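Local coordinates for KauB (Pseudomonas aeruginosa PAO1, PDB 6B4R), which probably oxidises a broad range of aldehydes, aminoaldehydes among them, to the corresponding acids, with NAD(P)+ as the electron acceptor, at residues 125-130 / 174-179; 201-206 / 215-220; 158-163 / 187-192; 109-114 / 167-172. All coordinates share one frame; numbering follows the deposited sequence.

Contact 1 (125-130 / 174-179); sequences ANSLRW and SCWKLG
Leu128 lies against Cys175 and Gly179 of the facing helix. Its CB stands back from segment 174-179, and the contact starts at the branch point. CG meets the thiol of Cys175, with Leu128 CG 3.7 Å from Cys175 SG. The two methyls then divide. CD1 stays with the sulfur, at 3.8 Å from Cys175 SG. CD2 goes deeper: it is 3.7 Å from Cys175 CB and 3.7 Å from Gly179 N. That backbone nitrogen is already bonded to Cys175 O within its own helix, so the methyl packs on a satisfied polar atom. Leu178 CB adds a looser touch, 4.3 Å from Leu128 CD2.

Segments 125-130 and 174-179, from helices 113-133 and 170-183, run nearly parallel, their axes 11° apart in direction and 8.5 Å apart at closest. Gly179 has no side chain, and its CA comes within 4.7 Å of the CA of Leu128.

The preceding residue, Ser127, meets CD1 of the Trp176 indole. Its OG stands trans to the backbone N (chi1 178°), which sets Ser127 OG 3.4 Å from Trp176 CD1, oblique to the ring. The CB of Trp176 points away from helix 113-133, but the indole swings back to this touch. Trp176 also meets Phe467 edge-to-face and lines the pocket that holds the bound polyether. Leu128 also packs on Phe90 and Leu94 of helix 80-96.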
loop_
_atom_site.group_PDB
_atom_site.type_symbol
_atom_site.label_atom_id
_atom_site.label_comp_id
_atom_site.label_asym_id
_atom_site.label_seq_id
_atom_site.Cartn_x
_atom_site.Cartn_y
_atom_site.Cartn_z
ATOM N N ALA A 125 -21.297 3.102 -16.671
ATOM C CA ALA A 125 -20.480 2.178 -17.446
ATOM C C ALA A 125 -19.009 2.274 -17.035
ATOM O O ALA A 125 -18.332 1.257 -16.871
ATOM C CB ALA A 125 -20.639 2.450 -18.934
ATOM N N ASN A 126 -18.520 3.498 -16.863
ATOM C CA ASN A 126 -17.137 3.708 -16.451
ATOM C C ASN A 126 -16.868 3.197 -15.036
ATOM O O ASN A 126 -15.771 2.728 -14.737
ATOM C CB ASN A 126 -16.757 5.184 -16.566
ATOM C CG ASN A 126 -15.344 5.460 -16.091
ATOM O OD1 ASN A 126 -14.373 5.096 -16.753
ATOM N ND2 ASN A 126 -15.222 6.114 -14.941
ATOM N N SER A 127 -17.875 3.282 -14.174
ATOM C CA SER A 127 -17.757 2.796 -12.804
ATOM C C SER A 127 -17.600 1.279 -12.761
ATOM O O SER A 127 -16.818 0.750 -11.968
ATOM C CB SER A 127 -18.973 3.217 -11.980
ATOM O OG SER A 127 -18.884 2.706 -10.662
ATOM N N LEU A 128 -18.352 0.584 -13.609
ATOM C CA LEU A 128 -18.227 -0.864 -13.722
ATOM C C LEU A 128 -16.880 -1.225 -14.334
ATOM O O LEU A 128 -16.190 -2.129 -13.858
ATOM C CB LEU A 128 -19.354 -1.442 -14.580
ATOM C CG LEU A 128 -20.786 -1.372 -14.046
ATOM C CD1 LEU A 128 -21.732 -2.092 -14.996
ATOM C CD2 LEU A 128 -20.871 -1.968 -12.653
ATOM N N ARG A 129 -16.511 -0.507 -15.391
ATOM C CA ARG A 129 -15.256 -0.749 -16.089
ATOM C C ARG A 129 -14.052 -0.530 -15.175
ATOM O O ARG A 129 -13.139 -1.354 -15.138
ATOM C CB ARG A 129 -15.149 0.135 -17.336
ATOM C CG ARG A 129 -13.877 -0.085 -18.140
ATOM C CD ARG A 129 -13.827 0.795 -19.384
ATOM N NE ARG A 129 -14.725 0.315 -20.430
ATOM C CZ ARG A 129 -15.890 0.875 -20.732
ATOM N NH1 ARG A 129 -16.304 1.951 -20.074
ATOM N NH2 ARG A 129 -16.640 0.361 -21.697
ATOM N N TRP A 130 -14.064 0.577 -14.435
ATOM C CA TRP A 130 -12.976 0.921 -13.520
ATOM C C TRP A 130 -12.802 -0.148 -12.441
ATOM O O TRP A 130 -11.687 -0.610 -12.185
ATOM C CB TRP A 130 -13.253 2.281 -12.872
ATOM C CG TRP A 130 -12.068 2.918 -12.202
ATOM C CD1 TRP A 130 -11.198 3.813 -12.756
ATOM C CD2 TRP A 130 -11.635 2.727 -10.847
ATOM N NE1 TRP A 130 -10.248 4.185 -11.836
ATOM C CE2 TRP A 130 -10.493 3.532 -10.655
ATOM C CE3 TRP A 130 -12.097 1.948 -9.780
ATOM C CZ2 TRP A 130 -9.807 3.583 -9.440
ATOM C CZ3 TRP A 130 -11.417 2.001 -8.574
ATOM C CH2 TRP A 130 -10.283 2.811 -8.415
ATOM N N SER A 174 -26.498 2.167 -8.615
ATOM C CA SER A 174 -26.512 0.718 -8.748
ATOM C C SER A 174 -25.124 0.203 -9.106
ATOM O O SER A 174 -24.651 -0.778 -8.535
ATOM C CB SER A 174 -27.523 0.285 -9.810
ATOM O OG SER A 174 -28.836 0.680 -9.453
ATOM N N CYS A 175 -24.468 0.881 -10.042
ATOM C CA CYS A 175 -23.156 0.452 -10.512
ATOM C C CYS A 175 -22.030 0.787 -9.530
ATOM O O CYS A 175 -20.993 0.123 -9.526
ATOM C CB CYS A 175 -22.863 1.029 -11.900
ATOM S SG CYS A 175 -23.940 0.374 -13.210
ATOM N N TRP A 176 -22.231 1.813 -8.704
ATOM C CA TRP A 176 -21.287 2.112 -7.629
ATOM C C TRP A 176 -21.226 0.946 -6.651
ATOM O O TRP A 176 -20.191 0.690 -6.040
ATOM C CB TRP A 176 -21.681 3.385 -6.874
ATOM C CG TRP A 176 -21.259 4.662 -7.540
ATOM C CD1 TRP A 176 -20.805 4.810 -8.820
ATOM C CD2 TRP A 176 -21.247 5.971 -6.957
ATOM N NE1 TRP A 176 -20.514 6.130 -9.070
ATOM C CE2 TRP A 176 -20.777 6.864 -7.943
ATOM C CE3 TRP A 176 -21.588 6.477 -5.698
ATOM C CZ2 TRP A 176 -20.641 8.233 -7.709
ATOM C CZ3 TRP A 176 -21.451 7.837 -5.466
ATOM C CH2 TRP A 176 -20.981 8.699 -6.468
ATOM N N LYS A 177 -22.348 0.248 -6.501
ATOM C CA LYS A 177 -22.418 -0.913 -5.623
ATOM C C LYS A 177 -22.036 -2.195 -6.370
ATOM O O LYS A 177 -21.173 -2.955 -5.922
ATOM C CB LYS A 177 -23.822 -1.046 -5.027
ATOM C CG LYS A 177 -24.314 0.184 -4.267
ATOM C CD LYS A 177 -23.407 0.509 -3.093
ATOM C CE LYS A 177 -24.082 1.446 -2.105
ATOM N NZ LYS A 177 -24.458 2.748 -2.710
ATOM N N LEU A 178 -22.680 -2.421 -7.513
ATOM C CA LEU A 178 -22.467 -3.627 -8.316
ATOM C C LEU A 178 -21.019 -3.818 -8.749
ATOM O O LEU A 178 -20.529 -4.946 -8.810
ATOM C CB LEU A 178 -23.365 -3.613 -9.553
ATOM C CG LEU A 178 -24.838 -3.930 -9.319
ATOM C CD1 LEU A 178 -25.627 -3.735 -10.602
ATOM C CD2 LEU A 178 -24.977 -5.352 -8.806
ATOM N N GLY A 179 -20.349 -2.713 -9.058
ATOM C CA GLY A 179 -18.959 -2.741 -9.481
ATOM C C GLY A 179 -18.054 -3.512 -8.540
ATOM O O GLY A 179 -17.615 -4.610 -8.870
#

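Contact 2 (201-206 / 215-220); sequences IRIAQL and GVFNVL
Ala204 sits between Phe217 and Val219 and touches both. Its methyl meets one branch of the valine, with Ala204 CB 3.7 Å from Val219 CG2. Its backbone meets the phenyl ring obliquely, with Ala204 CA 3.5 Å from Phe217 CE2. The carbonyl of Ile203 comes at the edge of the same ring, near its plane, and Ile203 O is 4.0 Å from Phe217 CE2. The other branch of Val219 lies anti to its backbone N (chi1 174°). This carries it to the earlier turn of the helix, where Val219 CG1 is 4.0 Å from Ile201 N.

Polar atoms meet through one water. It donates to Ala204 O and to Phe217 O, each at 2.8 Å, and so ties the helix backbone to the strand backbone beside the apolar patch.

Phe217 and Val219 are alternate residues of a strand, so both point at the helix. Asn218 between them turns to the other face. Its amide makes a weak bond to Gly215 O, and its OD1 accepts from Asn25 N.

Helix segment 201-206 runs roughly antiparallel to strand 217-219, at 155°, as part of the connecting helix of a beta-alpha-beta unit made of strand 187-191, helix 198-210 and strand 217-219. Phe23 of strand 22-24 packs on Ala204, and Leu178 of helix 170-183 touches both Ile203 and Phe217.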
loop_
_atom_site.group_PDB
_atom_site.type_symbol
_atom_site.label_atom_id
_atom_site.label_comp_id
_atom_site.label_asym_id
_atom_site.label_seq_id
_atom_site.Cartn_x
_atom_site.Cartn_y
_atom_site.Cartn_z
ATOM N N ILE A 201 -34.001 -3.402 -13.507
ATOM C CA ILE A 201 -34.633 -4.567 -14.111
ATOM C C ILE A 201 -33.988 -4.888 -15.459
ATOM O O ILE A 201 -33.783 -6.054 -15.804
ATOM C CB ILE A 201 -36.146 -4.329 -14.303
ATOM C CG1 ILE A 201 -36.848 -4.233 -12.945
ATOM C CG2 ILE A 201 -36.771 -5.427 -15.148
ATOM C CD1 ILE A 201 -38.320 -3.889 -13.045
ATOM N N ARG A 202 -33.649 -3.840 -16.203
ATOM C CA ARG A 202 -33.091 -3.988 -17.540
ATOM C C ARG A 202 -31.676 -4.567 -17.531
ATOM O O ARG A 202 -31.407 -5.573 -18.190
ATOM C CB ARG A 202 -33.100 -2.642 -18.268
ATOM C CG ARG A 202 -32.572 -2.704 -19.691
ATOM C CD ARG A 202 -33.488 -3.516 -20.590
ATOM N NE ARG A 202 -33.018 -3.536 -21.971
ATOM C CZ ARG A 202 -32.305 -4.523 -22.503
ATOM N NH1 ARG A 202 -31.981 -5.578 -21.770
ATOM N NH2 ARG A 202 -31.916 -4.455 -23.770
ATOM N N ILE A 203 -30.778 -3.934 -16.779
ATOM C CA ILE A 203 -29.365 -4.313 -16.785
ATOM C C ILE A 203 -29.112 -5.713 -16.235
ATOM O O ILE A 203 -28.043 -6.285 -16.456
ATOM C CB ILE A 203 -28.493 -3.306 -16.004
ATOM C CG1 ILE A 203 -28.889 -3.289 -14.524
ATOM C CG2 ILE A 203 -28.595 -1.916 -16.620
ATOM C CD1 ILE A 203 -27.991 -2.439 -13.663
ATOM N N ALA A 204 -30.091 -6.256 -15.518
ATOM C CA ALA A 204 -29.986 -7.604 -14.968
ATOM C C ALA A 204 -29.819 -8.635 -16.079
ATOM O O ALA A 204 -29.026 -9.571 -15.960
ATOM C CB ALA A 204 -31.206 -7.924 -14.127
ATOM N N GLN A 205 -30.570 -8.446 -17.160
ATOM C CA GLN A 205 -30.470 -9.302 -18.332
ATOM C C GLN A 205 -29.126 -9.107 -19.031
ATOM O O GLN A 205 -28.529 -10.062 -19.534
ATOM C CB GLN A 205 -31.618 -9.003 -19.299
ATOM C CG GLN A 205 -31.538 -9.752 -20.617
ATOM C CD GLN A 205 -31.589 -11.256 -20.434
ATOM O OE1 GLN A 205 -30.772 -11.986 -20.994
ATOM N NE2 GLN A 205 -32.555 -11.729 -19.652
ATOM N N LEU A 206 -28.654 -7.864 -19.054
ATOM C CA LEU A 206 -27.396 -7.528 -19.713
ATOM C C LEU A 206 -26.198 -8.157 -19.006
ATOM O O LEU A 206 -25.204 -8.504 -19.643
ATOM C CB LEU A 206 -27.217 -6.011 -19.796
ATOM C CG LEU A 206 -28.285 -5.225 -20.559
ATOM C CD1 LEU A 206 -27.919 -3.752 -20.612
ATOM C CD2 LEU A 206 -28.477 -5.785 -21.960
ATOM N N GLY A 215 -28.046 -16.289 -11.053
ATOM C CA GLY A 215 -28.193 -16.199 -9.614
ATOM C C GLY A 215 -27.138 -15.369 -8.914
ATOM O O GLY A 215 -27.192 -15.188 -7.698
ATOM N N VAL A 216 -26.176 -14.859 -9.674
ATOM C CA VAL A 216 -25.120 -14.034 -9.100
ATOM C C VAL A 216 -25.582 -12.582 -8.968
ATOM O O VAL A 216 -25.195 -11.877 -8.035
ATOM C CB VAL A 216 -23.821 -14.126 -9.926
ATOM C CG1 VAL A 216 -22.739 -13.229 -9.339
ATOM C CG2 VAL A 216 -23.341 -15.570 -9.980
ATOM N N PHE A 217 -26.430 -12.149 -9.894
ATOM C CA PHE A 217 -26.984 -10.801 -9.846
ATOM C C PHE A 217 -28.501 -10.820 -10.043
ATOM O O PHE A 217 -28.997 -11.034 -11.150
ATOM C CB PHE A 217 -26.291 -9.899 -10.873
ATOM C CG PHE A 217 -26.942 -8.554 -11.047
ATOM C CD1 PHE A 217 -27.399 -7.838 -9.952
ATOM C CD2 PHE A 217 -27.083 -8.001 -12.307
ATOM C CE1 PHE A 217 -27.998 -6.604 -10.115
ATOM C CE2 PHE A 217 -27.675 -6.762 -12.473
ATOM C CZ PHE A 217 -28.135 -6.065 -11.378
ATOM N N ASN A 218 -29.226 -10.583 -8.954
ATOM C CA ASN A 218 -30.683 -10.627 -8.963
ATOM C C ASN A 218 -31.298 -9.260 -8.677
ATOM O O ASN A 218 -30.708 -8.440 -7.977
ATOM C CB ASN A 218 -31.184 -11.660 -7.951
ATOM C CG ASN A 218 -30.557 -13.026 -8.161
ATOM O OD1 ASN A 218 -31.077 -13.854 -8.909
ATOM N ND2 ASN A 218 -29.425 -13.262 -7.506
ATOM N N VAL A 219 -32.482 -9.015 -9.227
ATOM C CA VAL A 219 -33.150 -7.728 -9.052
ATOM C C VAL A 219 -34.590 -7.903 -8.573
ATOM O O VAL A 219 -35.417 -8.494 -9.269
ATOM C CB VAL A 219 -33.136 -6.895 -10.356
ATOM C CG1 VAL A 219 -33.964 -5.628 -10.195
ATOM C CG2 VAL A 219 -31.713 -6.552 -10.756
ATOM N N LEU A 220 -34.880 -7.384 -7.382
ATOM C CA LEU A 220 -36.215 -7.472 -6.795
ATOM C C LEU A 220 -36.846 -6.097 -6.622
ATOM O O LEU A 220 -36.582 -5.411 -5.637
ATOM C CB LEU A 220 -36.167 -8.170 -5.436
ATOM C CG LEU A 220 -35.831 -9.660 -5.382
ATOM C CD1 LEU A 220 -35.841 -10.127 -3.937
ATOM C CD2 LEU A 220 -36.809 -10.469 -6.221
HETATM O O HOH W 1 -27.884 -10.839 -13.683
#

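Contact 3 (158-163 / 187-192); sequences VGVVAA and SVILKP
Two parallel strands of a beta-alpha-beta unit pair here, Val160 to Ala163 with Ser187 to Leu190, joined in sequence through helix 170-183. Five backbone bonds hold them. Ser187 N donates to Gly159 O at 2.9 Å. Ser187 O then takes Val161 N, at 2.8 Å. Val161 O receives Ile189 N, and Ile189 O receives Ala163 N. Ala163 O closes the row with Lys191 N, at 2.7 Å.

The face bearing Val161, Val188, Ala163 and Leu190 lies under helix 170-183. The Leu190 side chain, extended at chi1 and turned at chi2 (67°), brings CD1 to 3.7 Å from Ala163 CB. Val188 packs on Leu178 and Leu182 of the helix. The other face bears Val160, Ser187, Ala162 and Ile189. There Val160 CG1 is 4.4 Å from Ile189 CD1, and helix 56-72 covers Ile189. Ser187 OG hydrogen-bonds Ala66 O of that helix.

Further strands extend the sheet: 239-243 beside 149-164, and 217-219 beside 187-191. Parallel strands with helices packed on both faces are characteristic of the Rossmann-like NAD(P)-binding domain of aldehyde dehydrogenases.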
loop_
_atom_site.group_PDB
_atom_site.type_symbol
_atom_site.label_atom_id
_atom_site.label_comp_id
_atom_site.label_asym_id
_atom_site.label_seq_id
_atom_site.Cartn_x
_atom_site.Cartn_y
_atom_site.Cartn_z
ATOM N N VAL A 158 -17.680 -11.647 0.969
ATOM C CA VAL A 158 -18.571 -11.935 2.094
ATOM C C VAL A 158 -19.624 -12.992 1.759
ATOM O O VAL A 158 -20.012 -13.785 2.618
ATOM C CB VAL A 158 -19.264 -10.661 2.622
ATOM C CG1 VAL A 158 -18.273 -9.789 3.367
ATOM C CG2 VAL A 158 -19.914 -9.888 1.481
ATOM N N GLY A 159 -20.083 -13.002 0.512
ATOM C CA GLY A 159 -21.051 -13.990 0.069
ATOM C C GLY A 159 -22.271 -13.381 -0.591
ATOM O O GLY A 159 -22.271 -13.120 -1.794
ATOM N N VAL A 160 -23.315 -13.157 0.201
ATOM C CA VAL A 160 -24.557 -12.582 -0.309
ATOM C C VAL A 160 -24.690 -11.112 0.080
ATOM O O VAL A 160 -24.684 -10.769 1.263
ATOM C CB VAL A 160 -25.791 -13.359 0.193
ATOM C CG1 VAL A 160 -27.071 -12.680 -0.266
ATOM C CG2 VAL A 160 -25.745 -14.803 -0.289
ATOM N N VAL A 161 -24.818 -10.248 -0.921
ATOM C CA VAL A 161 -24.905 -8.817 -0.682
ATOM C C VAL A 161 -26.254 -8.267 -1.125
ATOM O O VAL A 161 -26.647 -8.424 -2.279
ATOM C CB VAL A 161 -23.794 -8.055 -1.429
ATOM C CG1 VAL A 161 -23.940 -6.557 -1.211
ATOM C CG2 VAL A 161 -22.417 -8.539 -0.987
ATOM N N ALA A 162 -26.962 -7.624 -0.202
ATOM C CA ALA A 162 -28.202 -6.938 -0.535
ATOM C C ALA A 162 -27.907 -5.460 -0.753
ATOM O O ALA A 162 -27.273 -4.818 0.085
ATOM C CB ALA A 162 -29.226 -7.123 0.573
ATOM N N ALA A 163 -28.360 -4.922 -1.880
ATOM C CA ALA A 163 -28.133 -3.517 -2.195
ATOM C C ALA A 163 -29.443 -2.765 -2.405
ATOM O O ALA A 163 -30.228 -3.098 -3.294
ATOM C CB ALA A 163 -27.240 -3.387 -3.416
ATOM N N SER A 187 -22.322 -12.673 -4.612
ATOM C CA SER A 187 -23.636 -12.695 -5.233
ATOM C C SER A 187 -24.417 -11.498 -4.706
ATOM O O SER A 187 -24.402 -11.217 -3.508
ATOM C CB SER A 187 -24.367 -14.001 -4.925
ATOM O OG SER A 187 -23.716 -15.104 -5.534
ATOM N N VAL A 188 -25.087 -10.785 -5.603
ATOM C CA VAL A 188 -25.757 -9.545 -5.239
ATOM C C VAL A 188 -27.257 -9.598 -5.509
ATOM O O VAL A 188 -27.691 -10.047 -6.570
ATOM C CB VAL A 188 -25.160 -8.346 -6.008
ATOM C CG1 VAL A 188 -25.853 -7.052 -5.609
ATOM C CG2 VAL A 188 -23.663 -8.249 -5.768
ATOM N N ILE A 189 -28.043 -9.141 -4.538
ATOM C CA ILE A 189 -29.475 -8.956 -4.728
ATOM C C ILE A 189 -29.800 -7.472 -4.662
ATOM O O ILE A 189 -29.714 -6.854 -3.599
ATOM C CB ILE A 189 -30.295 -9.680 -3.657
ATOM C CG1 ILE A 189 -29.991 -11.177 -3.668
ATOM C CG2 ILE A 189 -31.779 -9.429 -3.875
ATOM C CD1 ILE A 189 -30.734 -11.943 -2.609
ATOM N N LEU A 190 -30.172 -6.903 -5.803
ATOM C CA LEU A 190 -30.418 -5.473 -5.895
ATOM C C LEU A 190 -31.895 -5.145 -5.742
ATOM O O LEU A 190 -32.736 -5.644 -6.490
ATOM C CB LEU A 190 -29.897 -4.924 -7.226
ATOM C CG LEU A 190 -30.045 -3.419 -7.454
ATOM C CD1 LEU A 190 -29.164 -2.645 -6.495
ATOM C CD2 LEU A 190 -29.717 -3.057 -8.895
ATOM N N LYS A 191 -32.203 -4.303 -4.763
ATOM C CA LYS A 191 -33.555 -3.803 -4.585
ATOM C C LYS A 191 -33.566 -2.325 -4.939
ATOM O O LYS A 191 -33.113 -1.490 -4.154
ATOM C CB LYS A 191 -34.031 -4.025 -3.144
ATOM C CG LYS A 191 -35.516 -3.749 -2.909
ATOM C CD LYS A 191 -35.754 -2.301 -2.518
ATOM C CE LYS A 191 -37.224 -1.947 -2.538
ATOM N NZ LYS A 191 -37.423 -0.478 -2.402
ATOM N N PRO A 192 -34.076 -1.995 -6.133
ATOM C CA PRO A 192 -34.169 -0.602 -6.574
ATOM C C PRO A 192 -35.317 0.114 -5.872
ATOM O O PRO A 192 -36.200 -0.538 -5.318
ATOM C CB PRO A 192 -34.471 -0.736 -8.067
ATOM C CG PRO A 192 -35.229 -2.020 -8.171
ATOM C CD PRO A 192 -34.614 -2.932 -7.135
#

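Contact 4 (109-114 / 167-172); sequences MGKPIS and WNFPLL. With TOE (2-[2-(2-methoxy-ethoxy)-ethoxy]-ethoxyl), chain H.
The Phe169 ring is met obliquely, from opposite sides of its plane, by Lys111 and the polyether. The ammonium comes near one ortho carbon, with Lys111 NZ 3.3 Å from Phe169 CD1. The terminal oxygen of the ligand lies towards the other, with TOE O2' 3.9 Å from Phe169 CD2. The lysine chain crosses the phenylalanine side chain at about a right angle.

Two flat groups of Asn168 are used. Its backbone carbonyl accepts Lys111 NZ in the carbonyl plane, with Asn168 O 3.1 Å from Lys111 NZ. Asn297 ND2 bonds the same oxygen. Lys111 NZ also forms a salt bridge with Asp120, which helps fix the ammonium. The side-chain amide turns to the pocket: Asn168 ND2 donates to TOE O2' at 3.0 Å, and also to Glu300 O.

Met109 packs beside this polar group. Its bent chain (chi1 47°, chi2 74°) curls around the Trp167 carbonyl, with Met109 CG 3.4 Å from Trp167 O. The same carbon is 3.9 Å from Pro170 CG.

Asn168 ND2 also makes a weak bond to the oxidised Cys302. An asparagine amide beside the cysteine is consistent with the oxyanion hole of aldehyde dehydrogenases, beside the polyether pocket, probably the substrate site.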
loop_
_atom_site.group_PDB
_atom_site.type_symbol
_atom_site.label_atom_id
_atom_site.label_comp_id
_atom_site.label_asym_id
_atom_site.label_seq_id
_atom_site.Cartn_x
_atom_site.Cartn_y
_atom_site.Cartn_z
ATOM N N MET A 109 -37.805 8.650 -13.455
ATOM C CA MET A 109 -37.678 9.583 -12.334
ATOM C C MET A 109 -37.565 11.064 -12.720
ATOM O O MET A 109 -37.496 11.927 -11.848
ATOM C CB MET A 109 -36.542 9.156 -11.390
ATOM C CG MET A 109 -35.233 8.794 -12.080
ATOM S SD MET A 109 -34.356 10.248 -12.678
ATOM C CE MET A 109 -34.146 11.168 -11.153
ATOM N N GLY A 110 -37.542 11.353 -14.018
ATOM C CA GLY A 110 -37.747 12.712 -14.493
ATOM C C GLY A 110 -36.552 13.599 -14.808
ATOM O O GLY A 110 -36.733 14.761 -15.178
ATOM N N LYS A 111 -35.336 13.078 -14.671
ATOM C CA LYS A 111 -34.149 13.876 -14.972
ATOM C C LYS A 111 -34.007 14.080 -16.482
ATOM O O LYS A 111 -34.485 13.256 -17.262
ATOM C CB LYS A 111 -32.888 13.228 -14.388
ATOM C CG LYS A 111 -32.425 11.982 -15.111
ATOM C CD LYS A 111 -31.054 11.546 -14.622
ATOM C CE LYS A 111 -31.045 11.346 -13.115
ATOM N NZ LYS A 111 -29.721 10.904 -12.611
ATOM N N PRO A 112 -33.364 15.190 -16.897
ATOM C CA PRO A 112 -33.180 15.496 -18.322
ATOM C C PRO A 112 -32.506 14.357 -19.089
ATOM O O PRO A 112 -31.623 13.687 -18.553
ATOM C CB PRO A 112 -32.265 16.725 -18.299
ATOM C CG PRO A 112 -32.553 17.383 -16.994
ATOM C CD PRO A 112 -32.811 16.251 -16.034
ATOM N N ILE A 113 -32.924 14.152 -20.334
ATOM C CA ILE A 113 -32.404 13.066 -21.161
ATOM C C ILE A 113 -30.911 13.238 -21.472
ATOM O O ILE A 113 -30.181 12.257 -21.599
ATOM C CB ILE A 113 -33.228 12.906 -22.468
ATOM C CG1 ILE A 113 -32.807 11.648 -23.232
ATOM C CG2 ILE A 113 -33.129 14.153 -23.338
ATOM C CD1 ILE A 113 -33.159 10.359 -22.523
ATOM N N SER A 114 -30.458 14.484 -21.578
ATOM C CA SER A 114 -29.052 14.761 -21.850
ATOM C C SER A 114 -28.180 14.355 -20.668
ATOM O O SER A 114 -27.022 13.966 -20.839
ATOM C CB SER A 114 -28.842 16.241 -22.168
ATOM O OG SER A 114 -29.490 16.600 -23.375
ATOM N N TRP A 167 -33.460 6.670 -5.795
ATOM C CA TRP A 167 -34.137 6.976 -7.047
ATOM C C TRP A 167 -33.550 8.174 -7.785
ATOM O O TRP A 167 -33.913 8.437 -8.932
ATOM C CB TRP A 167 -35.630 7.207 -6.799
ATOM C CG TRP A 167 -35.927 8.163 -5.678
ATOM C CD1 TRP A 167 -36.323 7.842 -4.413
ATOM C CD2 TRP A 167 -35.857 9.596 -5.726
ATOM N NE1 TRP A 167 -36.505 8.983 -3.669
ATOM C CE2 TRP A 167 -36.226 10.073 -4.450
ATOM C CE3 TRP A 167 -35.521 10.521 -6.718
ATOM C CZ2 TRP A 167 -36.265 11.431 -4.144
ATOM C CZ3 TRP A 167 -35.558 11.869 -6.411
ATOM C CH2 TRP A 167 -35.929 12.311 -5.136
ATOM N N ASN A 168 -32.652 8.904 -7.131
ATOM C CA ASN A 168 -32.092 10.110 -7.731
ATOM C C ASN A 168 -31.015 9.813 -8.776
ATOM O O ASN A 168 -30.874 10.545 -9.756
ATOM C CB ASN A 168 -31.568 11.063 -6.656
ATOM C CG ASN A 168 -30.409 10.484 -5.880
ATOM O OD1 ASN A 168 -30.298 9.270 -5.725
ATOM N ND2 ASN A 168 -29.536 11.353 -5.388
ATOM N N PHE A 169 -30.258 8.742 -8.556
ATOM C CA PHE A 169 -29.313 8.239 -9.550
ATOM C C PHE A 169 -29.410 6.716 -9.641
ATOM O O PHE A 169 -28.461 6.015 -9.299
ATOM C CB PHE A 169 -27.877 8.642 -9.198
ATOM C CG PHE A 169 -27.613 10.120 -9.301
ATOM C CD1 PHE A 169 -27.246 10.691 -10.510
ATOM C CD2 PHE A 169 -27.718 10.938 -8.186
ATOM C CE1 PHE A 169 -26.998 12.053 -10.609
ATOM C CE2 PHE A 169 -27.472 12.302 -8.278
ATOM C CZ PHE A 169 -27.111 12.860 -9.491
ATOM N N PRO A 170 -30.554 6.204 -10.123
ATOM C CA PRO A 170 -30.882 4.770 -10.093
ATOM C C PRO A 170 -29.813 3.876 -10.716
ATOM O O PRO A 170 -29.394 2.909 -10.081
ATOM C CB PRO A 170 -32.175 4.688 -10.911
ATOM C CG PRO A 170 -32.761 6.056 -10.838
ATOM C CD PRO A 170 -31.587 6.987 -10.822
ATOM N N LEU A 171 -29.381 4.189 -11.932
ATOM C CA LEU A 171 -28.389 3.362 -12.615
ATOM C C LEU A 171 -26.980 3.566 -12.059
ATOM O O LEU A 171 -26.261 2.598 -11.809
ATOM C CB LEU A 171 -28.412 3.615 -14.125
ATOM C CG LEU A 171 -27.456 2.774 -14.977
ATOM C CD1 LEU A 171 -27.717 1.288 -14.783
ATOM C CD2 LEU A 171 -27.573 3.151 -16.444
ATOM N N LEU A 172 -26.595 4.823 -11.861
ATOM C CA LEU A 172 -25.255 5.150 -11.379
ATOM C C LEU A 172 -24.977 4.601 -9.979
ATOM O O LEU A 172 -23.922 4.010 -9.739
ATOM C CB LEU A 172 -25.026 6.665 -11.400
ATOM C CG LEU A 172 -23.627 7.114 -10.973
ATOM C CD1 LEU A 172 -22.571 6.495 -11.880
ATOM C CD2 LEU A 172 -23.508 8.629 -10.962
HETATM O "O2'" TOE H . -26.718 10.870 -4.467
HETATM C "CA'" TOE H . -25.351 10.518 -4.224
HETATM C "CB'" TOE H . -24.473 11.749 -4.412
HETATM O "OC'" TOE H . -23.853 11.719 -5.697
HETATM C "CD'" TOE H . -22.953 12.813 -5.859
HETATM C "CE'" TOE H . -21.842 12.432 -6.832
HETATM O "OF'" TOE H . -22.343 12.413 -8.167
HETATM C "CG'" TOE H . -21.322 12.059 -9.098
HETATM C "CH'" TOE H . -21.796 12.360 -10.514
HETATM O "OI'" TOE H . -22.086 13.753 -10.622
HETATM C "CK'" TOE H . -22.262 14.159 -11.977
#

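In the fold
Helix 170-183 ties the four contacts together. It carries one segment of contacts 1 and 4, whose centres are 16 Å apart, and it is the connection between the two strands of contact 3. Leu178 on it reaches Val188 of contact 3 and Phe217 of contact 2. Contacts 2 and 3, 11 Å apart, share one sheet: strands 187-191 and 217-219 are neighbours, so two beta-alpha-beta units follow in series. Along the chain, contacts 1, 3 and 4 interleave, and contact 2 comes after them. Asn168 and Phe169 of contact 4 and Trp176 of contact 1 line the ligand pocket. Contacts 2 and 3 belong to the probable cofactor-binding domain, and helix 170-183 reaches both its sheet and the pocket.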